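Local atomic coordinates of penicillin-binding protein 2B (Streptococcus pneumoniae, PDB entry 2WAD), a protein that probably forms peptide cross-links between adjacent glycan strands of cell wall peptidoglycan as a penicillin-binding transpeptidase of the elongation machinery. Residues Gly454-Thr459 and Glu472-Lys477; Leu528-Ala533 and Leu542-Val547; Ala533-Asn538 and Ser579-Leu584. All coordinates share one frame; numbering follows the deposited sequence.

Interaction 1 (Gly454-Thr459 and Glu472-Lys477); sequences GIMGQT and ESAMGK. Unlike the reference sequence in segment 454-459: Ile455 (reference Leu). Unlike the reference sequence in segment 472-477: Gly476 (reference Glu).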
ATOM      1  N   GLY A 454     -23.142 -15.721  25.842  1.00 43.16           N
ATOM      2  CA  GLY A 454     -22.441 -15.840  27.110  1.00 41.34           C
ATOM      3  C   GLY A 454     -21.501 -14.685  27.420  1.00 43.48           C
ATOM      4  O   GLY A 454     -21.237 -14.381  28.581  1.00 43.17           O
ATOM      5  N   ILE A 455     -20.954 -14.046  26.392  1.00 42.49           N
ATOM      6  CA  ILE A 455     -20.193 -12.819  26.604  1.00 41.43           C
ATOM      7  C   ILE A 455     -21.128 -11.699  27.075  1.00 43.03           C
ATOM      8  O   ILE A 455     -20.711 -10.750  27.739  1.00 41.52           O
ATOM      9  CB  ILE A 455     -19.473 -12.421  25.308  1.00 40.69           C
ATOM     10  CG1 ILE A 455     -18.473 -13.523  24.905  1.00 40.22           C
ATOM     11  CG2 ILE A 455     -18.748 -11.095  25.471  1.00 39.00           C
ATOM     12  CD1 ILE A 455     -17.912 -13.338  23.493  1.00 31.67           C
ATOM     13  N   MET A 456     -22.402 -11.819  26.721  1.00 41.72           N
ATOM     14  CA  MET A 456     -23.403 -10.837  27.107  1.00 46.43           C
ATOM     15  C   MET A 456     -23.976 -11.183  28.495  1.00 46.96           C
ATOM     16  O   MET A 456     -24.989 -10.630  28.914  1.00 48.62           O
ATOM     17  CB  MET A 456     -24.506 -10.878  26.048  1.00 45.76           C
ATOM     18  CG  MET A 456     -25.221  -9.598  25.777  1.00 52.64           C
ATOM     19  SD  MET A 456     -26.179  -9.690  24.239  1.00 57.25           S
ATOM     20  CE  MET A 456     -27.434  -8.519  24.692  1.00 45.69           C
ATOM     21  N   GLY A 457     -23.349 -12.135  29.186  1.00 48.68           N
ATOM     22  CA  GLY A 457     -23.749 -12.552  30.531  1.00 47.78           C
ATOM     23  C   GLY A 457     -24.959 -13.468  30.641  1.00 51.22           C
ATOM     24  O   GLY A 457     -25.551 -13.588  31.715  1.00 50.35           O
ATOM     25  N   GLN A 458     -25.339 -14.139  29.556  1.00 50.21           N
ATOM     26  CA  GLN A 458     -26.565 -14.942  29.590  1.00 49.36           C
ATOM     27  C   GLN A 458     -26.374 -16.397  29.158  1.00 47.41           C
ATOM     28  O   GLN A 458     -25.408 -16.740  28.482  1.00 47.72           O
ATOM     29  CB  GLN A 458     -27.674 -14.243  28.798  1.00 49.49           C
ATOM     30  CG  GLN A 458     -28.126 -12.923  29.448  1.00 56.04           C
ATOM     31  CD  GLN A 458     -29.171 -12.165  28.652  1.00 62.05           C
ATOM     32  OE1 GLN A 458     -29.374 -12.416  27.470  1.00 73.46           O
ATOM     33  NE2 GLN A 458     -29.843 -11.225  29.302  1.00 71.97           N
ATOM     34  N   THR A 459     -27.303 -17.259  29.547  1.00 46.32           N
ATOM     35  CA  THR A 459     -27.236 -18.680  29.222  1.00 46.47           C
ATOM     36  C   THR A 459     -28.415 -19.024  28.323  1.00 44.26           C
ATOM     37  O   THR A 459     -29.533 -18.597  28.616  1.00 46.92           O
ATOM     38  CB  THR A 459     -27.286 -19.510  30.518  1.00 46.21           C
ATOM     39  OG1 THR A 459     -26.130 -19.190  31.297  1.00 54.36           O
ATOM     40  CG2 THR A 459     -27.266 -20.998  30.251  1.00 46.78           C
ATOM     41  N   GLU A 472     -23.659  -3.285  24.331  1.00 45.24           N
ATOM     42  CA  GLU A 472     -22.487  -2.522  23.909  1.00 45.86           C
ATOM     43  C   GLU A 472     -21.205  -3.096  24.455  1.00 45.87           C
ATOM     44  O   GLU A 472     -20.181  -3.153  23.759  1.00 43.75           O
ATOM     45  CB  GLU A 472     -22.603  -1.057  24.316  1.00 45.87           C
ATOM     46  CG  GLU A 472     -23.679  -0.343  23.512  1.00 54.75           C
ATOM     47  CD  GLU A 472     -23.612   1.159  23.680  1.00 61.20           C
ATOM     48  OE1 GLU A 472     -24.507   1.831  23.142  1.00 61.18           O
ATOM     49  OE2 GLU A 472     -22.663   1.655  24.331  1.00 70.60           O
ATOM     50  N   SER A 473     -21.287  -3.486  25.725  1.00 43.65           N
ATOM     51  CA  SER A 473     -20.176  -4.107  26.432  1.00 42.66           C
ATOM     52  C   SER A 473     -19.746  -5.386  25.691  1.00 41.77           C
ATOM     53  O   SER A 473     -18.557  -5.584  25.401  1.00 41.60           O
ATOM     54  CB  SER A 473     -20.673  -4.412  27.846  1.00 42.90           C
ATOM     55  OG  SER A 473     -19.861  -5.342  28.522  1.00 45.67           O
ATOM     56  N   ALA A 474     -20.732  -6.219  25.365  1.00 37.87           N
ATOM     57  CA  ALA A 474     -20.533  -7.486  24.673  1.00 39.33           C
ATOM     58  C   ALA A 474     -19.937  -7.347  23.266  1.00 37.07           C
ATOM     59  O   ALA A 474     -18.926  -7.974  22.966  1.00 38.19           O
ATOM     60  CB  ALA A 474     -21.815  -8.269  24.636  1.00 36.13           C
ATOM     61  N   MET A 475     -20.532  -6.489  22.438  1.00 39.46           N
ATOM     62  CA  MET A 475     -20.003  -6.190  21.106  1.00 38.35           C
ATOM     63  C   MET A 475     -18.571  -5.660  21.188  1.00 39.94           C
ATOM     64  O   MET A 475     -17.722  -5.980  20.357  1.00 39.64           O
ATOM     65  CB  MET A 475     -20.931  -5.224  20.360  1.00 34.75           C
ATOM     66  CG  MET A 475     -20.507  -4.961  18.910  1.00 37.80           C
ATOM     67  SD  MET A 475     -20.530  -6.422  17.839  1.00 39.34           S
ATOM     68  CE  MET A 475     -21.831  -5.956  16.689  1.00 38.23           C
ATOM     69  N   GLY A 476     -18.270  -4.890  22.231  1.00 40.56           N
ATOM     70  CA  GLY A 476     -16.900  -4.403  22.418  1.00 39.04           C
ATOM     71  C   GLY A 476     -15.899  -5.502  22.727  1.00 39.21           C
ATOM     72  O   GLY A 476     -14.749  -5.479  22.266  1.00 38.11           O
ATOM     73  N   LYS A 477     -16.320  -6.464  23.540  1.00 37.71           N
ATOM     74  CA  LYS A 477     -15.431  -7.556  23.919  1.00 38.71           C
ATOM     75  C   LYS A 477     -15.153  -8.506  22.753  1.00 39.57           C
ATOM     76  O   LYS A 477     -14.031  -8.999  22.612  1.00 39.02           O
ATOM     77  CB  LYS A 477     -16.013  -8.342  25.085  1.00 39.79           C
ATOM     78  CG  LYS A 477     -15.928  -7.652  26.435  1.00 43.90           C
ATOM     79  CD  LYS A 477     -16.706  -8.449  27.481  1.00 43.66           C
ATOM     80  CE  LYS A 477     -16.764  -7.697  28.814  1.00 54.35           C
ATOM     81  NZ  LYS A 477     -17.125  -8.592  29.956  1.00 52.44           N
TER
HETATM   82  O   HOH W   1     -20.859  -8.118  28.519  1.00 57.48           O

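Interaction 2 (Leu528-Ala533 and Leu542-Val547); sequences LAQYVA and LAPHIV. Unlike the reference sequence in segment 542-547: Leu542 (reference Val), His545 (reference Arg).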
ATOM      1  N   LEU A 528      -7.531 -10.926   6.928  1.00 32.55           N
ATOM      2  CA  LEU A 528      -7.880 -12.362   7.043  1.00 35.06           C
ATOM      3  C   LEU A 528      -6.640 -13.260   6.929  1.00 32.76           C
ATOM      4  O   LEU A 528      -6.584 -14.279   7.596  1.00 33.03           O
ATOM      5  CB  LEU A 528      -8.979 -12.771   6.035  1.00 34.33           C
ATOM      6  CG  LEU A 528     -10.336 -12.116   6.348  1.00 34.64           C
ATOM      7  CD1 LEU A 528     -11.236 -12.062   5.097  1.00 35.88           C
ATOM      8  CD2 LEU A 528     -11.022 -12.936   7.409  1.00 27.34           C
ATOM      9  N   ALA A 529      -5.631 -12.868   6.140  1.00 30.84           N
ATOM     10  CA  ALA A 529      -4.357 -13.579   6.203  1.00 32.35           C
ATOM     11  C   ALA A 529      -3.630 -13.432   7.542  1.00 30.50           C
ATOM     12  O   ALA A 529      -3.032 -14.384   8.030  1.00 31.98           O
ATOM     13  CB  ALA A 529      -3.424 -13.203   5.057  1.00 28.69           C
ATOM     14  N   GLN A 530      -3.613 -12.229   8.107  1.00 32.00           N
ATOM     15  CA  GLN A 530      -2.878 -12.003   9.360  1.00 31.72           C
ATOM     16  C   GLN A 530      -3.566 -12.822  10.451  1.00 29.75           C
ATOM     17  O   GLN A 530      -2.919 -13.316  11.357  1.00 30.72           O
ATOM     18  CB  GLN A 530      -2.923 -10.524   9.785  1.00 31.80           C
ATOM     19  CG  GLN A 530      -2.118 -10.201  11.078  1.00 28.81           C
ATOM     20  CD  GLN A 530      -2.071  -8.702  11.334  1.00 28.51           C
ATOM     21  OE1 GLN A 530      -3.115  -8.033  11.345  1.00 29.92           O
ATOM     22  NE2 GLN A 530      -0.866  -8.145  11.447  1.00 28.45           N
ATOM     23  N   TYR A 531      -4.883 -12.958  10.354  1.00 28.03           N
ATOM     24  CA  TYR A 531      -5.633 -13.707  11.364  1.00 32.79           C
ATOM     25  C   TYR A 531      -5.200 -15.176  11.365  1.00 33.60           C
ATOM     26  O   TYR A 531      -4.779 -15.722  12.398  1.00 33.35           O
ATOM     27  CB  TYR A 531      -7.144 -13.502  11.148  1.00 30.36           C
ATOM     28  CG  TYR A 531      -8.063 -14.639  11.569  1.00 36.44           C
ATOM     29  CD1 TYR A 531      -8.119 -15.053  12.896  1.00 35.86           C
ATOM     30  CD2 TYR A 531      -8.931 -15.246  10.658  1.00 39.38           C
ATOM     31  CE1 TYR A 531      -8.965 -16.051  13.312  1.00 34.78           C
ATOM     32  CE2 TYR A 531      -9.802 -16.261  11.063  1.00 32.96           C
ATOM     33  CZ  TYR A 531      -9.811 -16.647  12.398  1.00 38.88           C
ATOM     34  OH  TYR A 531     -10.643 -17.653  12.847  1.00 35.76           O
ATOM     35  N   VAL A 532      -5.234 -15.827  10.205  1.00 33.76           N
ATOM     36  CA  VAL A 532      -4.808 -17.233  10.195  1.00 32.46           C
ATOM     37  C   VAL A 532      -3.307 -17.373  10.476  1.00 35.12           C
ATOM     38  O   VAL A 532      -2.897 -18.377  11.093  1.00 34.92           O
ATOM     39  CB  VAL A 532      -5.219 -18.017   8.926  1.00 33.07           C
ATOM     40  CG1 VAL A 532      -4.551 -17.405   7.664  1.00 27.54           C
ATOM     41  CG2 VAL A 532      -4.788 -19.475   9.083  1.00 26.86           C
ATOM     42  N   ALA A 533      -2.499 -16.383  10.077  1.00 33.47           N
ATOM     43  CA  ALA A 533      -1.043 -16.423  10.358  1.00 32.44           C
ATOM     44  C   ALA A 533      -0.756 -16.327  11.854  1.00 34.20           C
ATOM     45  O   ALA A 533       0.189 -16.953  12.353  1.00 34.42           O
ATOM     46  CB  ALA A 533      -0.280 -15.314   9.623  1.00 31.55           C
ATOM     47  N   LEU A 542       1.904 -10.783  13.865  1.00 35.70           N
ATOM     48  CA  LEU A 542       3.077 -10.149  13.285  1.00 35.17           C
ATOM     49  C   LEU A 542       2.657  -9.196  12.172  1.00 37.75           C
ATOM     50  O   LEU A 542       1.741  -9.490  11.407  1.00 34.40           O
ATOM     51  CB  LEU A 542       4.008 -11.217  12.722  1.00 35.59           C
ATOM     52  CG  LEU A 542       4.677 -12.245  13.651  1.00 38.29           C
ATOM     53  CD1 LEU A 542       5.741 -13.030  12.854  1.00 31.70           C
ATOM     54  CD2 LEU A 542       5.325 -11.598  14.888  1.00 31.93           C
ATOM     55  N   ALA A 543       3.289  -8.024  12.111  1.00 38.07           N
ATOM     56  CA  ALA A 543       3.011  -7.096  11.032  1.00 35.59           C
ATOM     57  C   ALA A 543       3.498  -7.727   9.735  1.00 35.44           C
ATOM     58  O   ALA A 543       4.629  -8.225   9.662  1.00 34.46           O
ATOM     59  CB  ALA A 543       3.723  -5.757  11.259  1.00 35.66           C
ATOM     60  N   PRO A 544       2.655  -7.675   8.691  1.00 35.77           N
ATOM     61  CA  PRO A 544       3.054  -8.136   7.370  1.00 35.89           C
ATOM     62  C   PRO A 544       3.978  -7.102   6.746  1.00 36.81           C
ATOM     63  O   PRO A 544       3.802  -5.905   6.954  1.00 35.39           O
ATOM     64  CB  PRO A 544       1.735  -8.241   6.587  1.00 36.81           C
ATOM     65  CG  PRO A 544       0.662  -7.723   7.465  1.00 37.39           C
ATOM     66  CD  PRO A 544       1.286  -7.141   8.715  1.00 34.53           C
ATOM     67  N   HIS A 545       5.020  -7.560   6.061  1.00 37.60           N
ATOM     68  CA  HIS A 545       5.965  -6.615   5.497  1.00 38.72           C
ATOM     69  C   HIS A 545       6.311  -7.111   4.097  1.00 39.31           C
ATOM     70  O   HIS A 545       6.573  -8.304   3.907  1.00 38.33           O
ATOM     71  CB  HIS A 545       7.192  -6.346   6.401  1.00 36.89           C
ATOM     72  CG  HIS A 545       8.039  -7.546   6.706  1.00 37.18           C
ATOM     73  ND1 HIS A 545       9.166  -7.862   5.978  1.00 39.98           N
ATOM     74  CD2 HIS A 545       7.960  -8.466   7.695  1.00 33.66           C
ATOM     75  CE1 HIS A 545       9.726  -8.945   6.489  1.00 42.01           C
ATOM     76  NE2 HIS A 545       9.008  -9.334   7.528  1.00 38.66           N
ATOM     77  N   ILE A 546       6.228  -6.196   3.134  1.00 36.50           N
ATOM     78  CA  ILE A 546       6.482  -6.494   1.735  1.00 34.45           C
ATOM     79  C   ILE A 546       7.974  -6.330   1.423  1.00 38.02           C
ATOM     80  O   ILE A 546       8.515  -6.966   0.509  1.00 37.85           O
ATOM     81  CB  ILE A 546       5.661  -5.537   0.848  1.00 31.44           C
ATOM     82  CG1 ILE A 546       4.167  -5.718   1.077  1.00 31.27           C
ATOM     83  CG2 ILE A 546       5.984  -5.763  -0.625  1.00 33.98           C
ATOM     84  CD1 ILE A 546       3.307  -4.508   0.718  1.00 22.30           C
ATOM     85  N   VAL A 547       8.640  -5.450   2.174  1.00 38.19           N
ATOM     86  CA  VAL A 547      10.074  -5.244   2.020  1.00 36.57           C
ATOM     87  C   VAL A 547      10.865  -6.201   2.901  1.00 36.82           C
ATOM     88  O   VAL A 547      10.517  -6.382   4.064  1.00 36.08           O
ATOM     89  CB  VAL A 547      10.474  -3.790   2.299  1.00 38.71           C
ATOM     90  CG1 VAL A 547      11.991  -3.675   2.304  1.00 38.81           C
ATOM     91  CG2 VAL A 547       9.862  -2.847   1.239  1.00 30.34           C
TER

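Interaction 3 (Ala533-Asn538 and Ser579-Leu584); sequences ATIANN and SDMAIL. Unlike the reference sequence in segment 579-584: Ala582 (reference Ser).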
ATOM      1  N   ALA A 533      -2.499 -16.383  10.077  1.00 33.47           N
ATOM      2  CA  ALA A 533      -1.043 -16.423  10.358  1.00 32.44           C
ATOM      3  C   ALA A 533      -0.756 -16.327  11.854  1.00 34.20           C
ATOM      4  O   ALA A 533       0.189 -16.953  12.353  1.00 34.42           O
ATOM      5  CB  ALA A 533      -0.280 -15.314   9.623  1.00 31.55           C
ATOM      6  N   THR A 534      -1.589 -15.557  12.557  1.00 33.98           N
ATOM      7  CA  THR A 534      -1.502 -15.403  14.013  1.00 33.05           C
ATOM      8  C   THR A 534      -1.765 -16.727  14.731  1.00 34.41           C
ATOM      9  O   THR A 534      -1.041 -17.124  15.653  1.00 36.20           O
ATOM     10  CB  THR A 534      -2.495 -14.304  14.510  1.00 33.09           C
ATOM     11  OG1 THR A 534      -2.142 -13.037  13.932  1.00 29.43           O
ATOM     12  CG2 THR A 534      -2.482 -14.186  16.030  1.00 34.32           C
ATOM     13  N   ILE A 535      -2.816 -17.418  14.310  1.00 36.00           N
ATOM     14  CA  ILE A 535      -3.057 -18.787  14.761  1.00 36.03           C
ATOM     15  C   ILE A 535      -1.855 -19.688  14.474  1.00 35.91           C
ATOM     16  O   ILE A 535      -1.382 -20.438  15.338  1.00 39.51           O
ATOM     17  CB  ILE A 535      -4.332 -19.382  14.112  1.00 35.05           C
ATOM     18  CG1 ILE A 535      -5.558 -18.590  14.576  1.00 29.87           C
ATOM     19  CG2 ILE A 535      -4.443 -20.867  14.507  1.00 34.27           C
ATOM     20  CD1 ILE A 535      -6.884 -18.916  13.890  1.00 35.49           C
ATOM     21  N   ALA A 536      -1.330 -19.591  13.267  1.00 34.17           N
ATOM     22  CA  ALA A 536      -0.208 -20.429  12.864  1.00 35.67           C
ATOM     23  C   ALA A 536       1.067 -20.098  13.655  1.00 39.12           C
ATOM     24  O   ALA A 536       1.963 -20.923  13.747  1.00 38.11           O
ATOM     25  CB  ALA A 536       0.040 -20.266  11.351  1.00 30.20           C
ATOM     26  N   ASN A 537       1.158 -18.888  14.213  1.00 39.42           N
ATOM     27  CA  ASN A 537       2.346 -18.480  14.965  1.00 40.01           C
ATOM     28  C   ASN A 537       2.040 -18.492  16.465  1.00 40.14           C
ATOM     29  O   ASN A 537       2.618 -17.742  17.258  1.00 40.01           O
ATOM     30  CB  ASN A 537       2.768 -17.080  14.498  1.00 39.67           C
ATOM     31  CG  ASN A 537       4.148 -16.679  14.985  1.00 41.33           C
ATOM     32  OD1 ASN A 537       5.089 -17.461  14.894  1.00 39.56           O
ATOM     33  ND2 ASN A 537       4.282 -15.439  15.468  1.00 37.81           N
ATOM     34  N   ASN A 538       1.070 -19.313  16.837  1.00 41.31           N
ATOM     35  CA  ASN A 538       0.718 -19.541  18.243  1.00 44.67           C
ATOM     36  C   ASN A 538       0.286 -18.330  19.054  1.00 43.44           C
ATOM     37  O   ASN A 538       0.593 -18.225  20.242  1.00 42.47           O
ATOM     38  CB  ASN A 538       1.818 -20.335  18.947  1.00 46.09           C
ATOM     39  CG  ASN A 538       1.973 -21.732  18.342  1.00 49.92           C
ATOM     40  OD1 ASN A 538       0.985 -22.426  18.110  1.00 55.85           O
ATOM     41  ND2 ASN A 538       3.205 -22.122  18.038  1.00 49.45           N
ATOM     42  N   SER A 579      -2.889 -24.088  25.885  1.00 46.16           N
ATOM     43  CA  SER A 579      -3.682 -25.289  25.653  1.00 45.51           C
ATOM     44  C   SER A 579      -5.003 -24.990  24.932  1.00 44.46           C
ATOM     45  O   SER A 579      -5.492 -25.814  24.164  1.00 44.91           O
ATOM     46  CB  SER A 579      -3.888 -26.077  26.946  1.00 44.80           C
ATOM     47  OG  SER A 579      -4.631 -25.306  27.861  1.00 49.57           O
ATOM     48  N   ASP A 580      -5.550 -23.796  25.150  1.00 41.88           N
ATOM     49  CA  ASP A 580      -6.601 -23.250  24.307  1.00 40.82           C
ATOM     50  C   ASP A 580      -6.196 -23.106  22.829  1.00 38.54           C
ATOM     51  O   ASP A 580      -6.915 -23.534  21.939  1.00 42.02           O
ATOM     52  CB  ASP A 580      -7.152 -21.957  24.923  1.00 38.99           C
ATOM     53  CG  ASP A 580      -7.984 -22.226  26.172  1.00 47.01           C
ATOM     54  OD1 ASP A 580      -8.283 -21.283  26.922  1.00 54.47           O
ATOM     55  OD2 ASP A 580      -8.339 -23.392  26.440  1.00 50.16           O
ATOM     56  N   MET A 581      -5.043 -22.516  22.555  1.00 39.69           N
ATOM     57  CA  MET A 581      -4.522 -22.439  21.207  1.00 41.07           C
ATOM     58  C   MET A 581      -4.338 -23.832  20.580  1.00 42.71           C
ATOM     59  O   MET A 581      -4.467 -24.006  19.365  1.00 39.60           O
ATOM     60  CB  MET A 581      -3.202 -21.667  21.192  1.00 41.73           C
ATOM     61  CG  MET A 581      -2.568 -21.477  19.797  1.00 37.85           C
ATOM     62  SD  MET A 581      -3.663 -20.569  18.687  1.00 44.40           S
ATOM     63  CE  MET A 581      -3.533 -18.863  19.263  1.00 41.77           C
ATOM     64  N   ALA A 582      -4.020 -24.820  21.413  1.00 43.17           N
ATOM     65  CA  ALA A 582      -3.849 -26.187  20.934  1.00 42.35           C
ATOM     66  C   ALA A 582      -5.211 -26.754  20.515  1.00 40.97           C
ATOM     67  O   ALA A 582      -5.309 -27.527  19.571  1.00 41.40           O
ATOM     68  CB  ALA A 582      -3.160 -27.053  22.001  1.00 40.81           C
ATOM     69  N   ILE A 583      -6.278 -26.318  21.181  1.00 42.57           N
ATOM     70  CA  ILE A 583      -7.618 -26.696  20.772  1.00 38.47           C
ATOM     71  C   ILE A 583      -7.968 -26.095  19.411  1.00 39.38           C
ATOM     72  O   ILE A 583      -8.492 -26.788  18.556  1.00 41.06           O
ATOM     73  CB  ILE A 583      -8.641 -26.372  21.853  1.00 39.80           C
ATOM     74  CG1 ILE A 583      -8.416 -27.329  23.026  1.00 38.57           C
ATOM     75  CG2 ILE A 583     -10.078 -26.566  21.345  1.00 37.01           C
ATOM     76  CD1 ILE A 583      -8.798 -26.743  24.396  1.00 40.41           C
ATOM     77  N   LEU A 584      -7.646 -24.826  19.174  1.00 39.85           N
ATOM     78  CA  LEU A 584      -7.892 -24.245  17.857  1.00 40.48           C
ATOM     79  C   LEU A 584      -7.138 -25.015  16.771  1.00 40.92           C
ATOM     80  O   LEU A 584      -7.715 -25.292  15.734  1.00 38.73           O
ATOM     81  CB  LEU A 584      -7.498 -22.768  17.803  1.00 38.51           C
ATOM     82  CG  LEU A 584      -8.186 -21.819  18.797  1.00 42.92           C
ATOM     83  CD1 LEU A 584      -7.709 -20.369  18.563  1.00 30.89           C
ATOM     84  CD2 LEU A 584      -9.735 -21.925  18.805  1.00 30.15           C
TER

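Interaction 1 (Gly454-Thr459 and Glu472-Lys477)
Ile455 O and Ser473 OG are joined through a single water, which donates to the carbonyl at 2.7 Å from Ile455 O and sits 2.9 Å from Ser473 OG. The carbonyl belongs to the last turn of helix 445-455, where C=O groups run out of helical N-H partners, so a water between two helices suits it. Beside this bridge the contact is apolar. Ala474 brings the backbones close, its CA lying 5.0 Å from Met456 CA, and its small methyl meets the start of the Met456 chain, with Ala474 CB 3.8 Å from Met456 CG. Met456 is extended beyond CG and runs on to Phe509 and Phe512 of helix 509-515; Phe512 also touches Ala474. Ile455 uses its CG2 branch, which lies trans to the backbone N while CG1 sits beside it (chi1 -62°), and CG2 is 3.9 Å from Lys477 CD. Lys477 slides past it in the opposite direction, packing its methylenes there. Gly457, with phi of 78°, is the C-prime residue of a Schellman motif, a backbone shape glycine adopts easily, and it turns the chain away. Aliphatic packing thus joins the helix end to helix 471-484, while water satisfies the polar carbonyl.

Interaction 2 (Leu528-Ala533 and Leu542-Val547)
Gln530 and Pro544 mark where the two backbones come nearest, with 7.4 Å between Gln530 CA and Pro544 CA. Residues 528-533 are a stretch of helix 525-536, whereas 542-547 leave the short strand 540-542 as a largely extended link to strand 547-553. At that spacing a long side chain has to bridge the gap, and glutamine does so. Its CG is anti to the backbone N (chi1 -178°) and the chain beyond is extended, which carries the amide out to the link. NE2 donates to Leu542 O at 2.9 Å, a nearly straight bond with an N-H...O angle of 168°. The acceptor lies in the amide plane of Gln530, but the donor stands above the carbonyl plane of Leu542, 52° out of it. Helix 525-536 belongs to the penicillin-binding transpeptidase fold, in which helices pack on a central antiparallel sheet; here Leu528, Ala529 and Ala533 rest on strand 645-650 while Gln530 turns to the link. NE2 also bonds to Thr491 O, and OE1 takes a bond from Arg541, so this buried amide is used at both ends and its flip is fixed. Pro544 has no N-H needing an acceptor, and its ring crosses the Gln530 side chain at about a right angle, with Pro544 CD 3.6 Å from Gln530 NE2. The same ring also touches Val355 of strand 355-363.

Interaction 3 (Ala533-Asn538 and Ser579-Leu584)
Met581 reaches from helix 578-593 into the angle between Ile535 and Asn538, at the point where helix 525-536 ends. With chi1 near trans (-178°) the chain leaves its helix toward the other segment, then turns at its second and third torsions, laying the thioether against the helix end. Each part of the side chain meets something different. Met581 CG is 4.0 Å from Asn538 OD1, the two side chains passing at a slant rather than side by side. SD lies 4.3 Å from Ile535 CG2 and 4.1 Å from Ile535 O. The terminal methyl continues past the sulfur to the backbone of the turn, with CE 3.9 Å from Asn538 C. An unbranched, flexible thioether suits this place because it can bend to follow an uneven surface of methyl, carbonyl and turn backbone, and sulfur packs readily against both polar and apolar atoms. Asn538 is the C-prime residue of a Schellman motif, with its N donating to Ile535 O at 3.1 Å; asparagine is among the residues that most readily adopt the positive phi (59°) needed there. Ile535 O is gripped a second time by His585 NE2, so a polar link from helix 578-593 runs beside the apolar one. The branched Ile535 side chain also touches Phe588 and Tyr485. Leu584, a turn along from Met581, leans on Tyr485, on Trp397 of helix 389-398 and on Leu440 of helix 436-442, and Ile583 touches Trp397 and Val437, so helix 578-593 packs at once against the end of helix 525-536 and against helices 389-398 and 436-442.

Overall arrangement
All three contacts lie within the transpeptidase domain, but at different depths. Interaction 2 is the deepest, its centre about 13 Å from the chain's centre, with all its touching residues buried, and it relies on a side-chain hydrogen bond. Interactions 1 and 3 lie further out and mix buried residues with one exposed residue each, Lys477 and Asn538; both set the end of one helix, closed by a Schellman motif, against another helix, through apolar and sulfur packing. Interactions 2 and 3 use the same helix 525-536, share Ala533, and touch where Leu542 CG lies 3.7 Å from Asn537 ND2. Interaction 1 stands apart, its nearest atoms about 13 Å from either, and includes a bridging water.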